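Local structure of Cag pathogenicity island protein (Cag10) (Helicobacter pylori 26695, 6IQT) at residues A[88-93]-A[107-112]. The protein is a VirB8 homologue of the cag type IV secretion system, here its folded domain without the membrane helix, that binds copies of itself and probably helps build that machinery. Sequence-based numbering, arbitrary orientation.
Sequences AIISSN and LTFFIT
Antiparallel strand pairing that gives way to side-chain bonding, where the outermost strand within this chain breaks, joins Ile-89, Ser-91 and Ser-92 to Phe-110 and Thr-112. The two segments belong to a beta hairpin, 84-98 with 105-117, in the four-stranded sheet of this NTF2-like VirB8 domain. Pairing is regular at first: Ile-89 and Thr-112 form a hydrogen-bonded pair, Ile-89 N to Thr-112 O and Thr-112 N to Ile-89 O both 2.9 Å. Ile-90 and Ile-111 follow as a non-hydrogen-bonded pair. Past Ile-90 the first strand breaks into a loop; Ser-91 N still reaches Phe-110 O, from 36° above the carbonyl plane, but the next bond passes to a hydroxyl. Ser-92 OG, turned between its own N and carbonyl carbon (chi1 77°), accepts from Phe-110 N at 3.0 Å and donates to Asn-93 O at 2.8 Å. The Phe-110 ring meets this serine edge-on, with Ser-92 CB in the ring plane. Ser-91 OG and Thr-112 OG1 are 3.1 Å apart, either able to donate. Ile-89 and Thr-112 lie side by side, Ile-89 CG1 to Thr-112 CB 4.0 Å. Toward the helices, Ile-90 slants across Phe-109, its CD1 over one ring face near the rim and its CG1 3.9 Å from Phe-109 CE1, while CG2 of Ile-111 lies at the ring edge. Val-39 of helix 30-43 also touches Phe-109, carrying this apolar side into the core between sheet and helices. Apolar packing thus dominates the helix side, whereas the other face mixes the Ile-89/Thr-112 contact with the Ser-91/Thr-112 hydroxyl pair. Between the strands, Ser-92 OG, gripped by two bonds of opposite sense, ties the interrupted strand to its neighbour and satisfies an amide that regular pairing would have given to a carbonyl.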
loop_
_atom_site.group_PDB
_atom_site.type_symbol
_atom_site.label_atom_id
_atom_site.label_comp_id
_atom_site.label_asym_id
_atom_site.label_seq_id
_atom_site.Cartn_x
_atom_site.Cartn_y
_atom_site.Cartn_z
ATOM N N ALA A 88 -8.828 8.962 -11.313
ATOM C CA ALA A 88 -8.788 7.838 -10.374
ATOM C C ALA A 88 -10.173 7.617 -9.769
ATOM O O ALA A 88 -10.759 8.547 -9.201
ATOM C CB ALA A 88 -7.773 8.112 -9.268
ATOM N N ILE A 89 -10.692 6.391 -9.886
ATOM C CA ILE A 89 -12.017 6.018 -9.387
ATOM C C ILE A 89 -11.872 4.804 -8.471
ATOM O O ILE A 89 -11.020 3.945 -8.706
ATOM C CB ILE A 89 -12.995 5.695 -10.544
ATOM C CG1 ILE A 89 -12.655 4.338 -11.177
ATOM C CG2 ILE A 89 -13.020 6.825 -11.589
ATOM C CD1 ILE A 89 -13.229 4.103 -12.564
ATOM N N ILE A 90 -12.717 4.710 -7.447
ATOM C CA ILE A 90 -12.805 3.464 -6.686
ATOM C C ILE A 90 -13.639 2.484 -7.508
ATOM O O ILE A 90 -14.766 2.789 -7.898
ATOM C CB ILE A 90 -13.405 3.698 -5.290
ATOM C CG1 ILE A 90 -12.447 4.560 -4.452
ATOM C CG2 ILE A 90 -13.712 2.352 -4.584
ATOM C CD1 ILE A 90 -13.017 5.014 -3.072
ATOM N N SER A 91 -13.069 1.325 -7.821
ATOM C CA SER A 91 -13.689 0.427 -8.787
ATOM C C SER A 91 -14.218 -0.851 -8.152
ATOM O O SER A 91 -14.547 -1.805 -8.866
ATOM C CB SER A 91 -12.692 0.099 -9.907
ATOM O OG SER A 91 -11.484 -0.409 -9.381
ATOM N N SER A 92 -14.326 -0.895 -6.833
ATOM C CA SER A 92 -14.861 -2.064 -6.162
ATOM C C SER A 92 -15.675 -1.596 -4.972
ATOM O O SER A 92 -15.695 -0.405 -4.634
ATOM C CB SER A 92 -13.746 -3.015 -5.711
ATOM O OG SER A 92 -13.091 -2.535 -4.542
ATOM N N ASN A 93 -16.340 -2.549 -4.327
ATOM C CA ASN A 93 -16.920 -2.277 -3.021
ATOM C C ASN A 93 -15.801 -2.001 -2.015
ATOM O O ASN A 93 -14.670 -2.468 -2.173
ATOM C CB ASN A 93 -17.801 -3.458 -2.570
ATOM C CG ASN A 93 -17.051 -4.801 -2.570
ATOM O OD1 ASN A 93 -16.627 -5.292 -3.618
ATOM N ND2 ASN A 93 -16.901 -5.401 -1.395
ATOM N N LEU A 107 -9.847 0.498 5.634
ATOM C CA LEU A 107 -10.660 0.327 4.440
ATOM C C LEU A 107 -9.826 -0.351 3.356
ATOM O O LEU A 107 -8.648 -0.033 3.183
ATOM C CB LEU A 107 -11.170 1.688 3.943
ATOM C CG LEU A 107 -11.979 2.579 4.896
ATOM C CD1 LEU A 107 -12.316 3.916 4.223
ATOM C CD2 LEU A 107 -13.270 1.877 5.338
ATOM N N THR A 108 -10.415 -1.301 2.628
ATOM C CA THR A 108 -9.685 -1.956 1.542
ATOM C C THR A 108 -10.553 -1.974 0.287
ATOM O O THR A 108 -11.756 -2.249 0.353
ATOM C CB THR A 108 -9.237 -3.398 1.932
ATOM O OG1 THR A 108 -10.337 -4.111 2.501
ATOM C CG2 THR A 108 -8.124 -3.367 2.970
ATOM N N PHE A 109 -9.952 -1.648 -0.855
ATOM C CA PHE A 109 -10.722 -1.543 -2.089
ATOM C C PHE A 109 -9.746 -1.492 -3.253
ATOM O O PHE A 109 -8.528 -1.396 -3.070
ATOM C CB PHE A 109 -11.631 -0.301 -2.097
ATOM C CG PHE A 109 -10.916 0.969 -1.716
ATOM C CD1 PHE A 109 -10.307 1.751 -2.685
ATOM C CD2 PHE A 109 -10.852 1.379 -0.380
ATOM C CE1 PHE A 109 -9.628 2.929 -2.329
ATOM C CE2 PHE A 109 -10.187 2.547 -0.023
ATOM C CZ PHE A 109 -9.576 3.321 -0.999
ATOM N N PHE A 110 -10.299 -1.544 -4.457
ATOM C CA PHE A 110 -9.513 -1.436 -5.675
ATOM C C PHE A 110 -9.778 -0.079 -6.309
ATOM O O PHE A 110 -10.874 0.473 -6.178
ATOM C CB PHE A 110 -9.872 -2.547 -6.675
ATOM C CG PHE A 110 -9.483 -3.933 -6.213
ATOM C CD1 PHE A 110 -8.180 -4.386 -6.351
ATOM C CD2 PHE A 110 -10.420 -4.781 -5.650
ATOM C CE1 PHE A 110 -7.822 -5.663 -5.938
ATOM C CE2 PHE A 110 -10.065 -6.058 -5.238
ATOM C CZ PHE A 110 -8.770 -6.497 -5.381
ATOM N N ILE A 111 -8.777 0.444 -7.022
ATOM C CA ILE A 111 -8.961 1.668 -7.793
ATOM C C ILE A 111 -8.518 1.438 -9.231
ATOM O O ILE A 111 -7.707 0.564 -9.535
ATOM C CB ILE A 111 -8.216 2.895 -7.208
ATOM C CG1 ILE A 111 -6.706 2.727 -7.293
ATOM C CG2 ILE A 111 -8.651 3.176 -5.778
ATOM C CD1 ILE A 111 -5.971 4.031 -6.984
ATOM N N THR A 112 -9.082 2.236 -10.119
ATOM C CA THR A 112 -8.689 2.252 -11.517
ATOM C C THR A 112 -8.272 3.678 -11.838
ATOM O O THR A 112 -8.970 4.627 -11.463
ATOM C CB THR A 112 -9.839 1.768 -12.418
ATOM O OG1 THR A 112 -10.144 0.396 -12.113
ATOM C CG2 THR A 112 -9.455 1.853 -13.874
#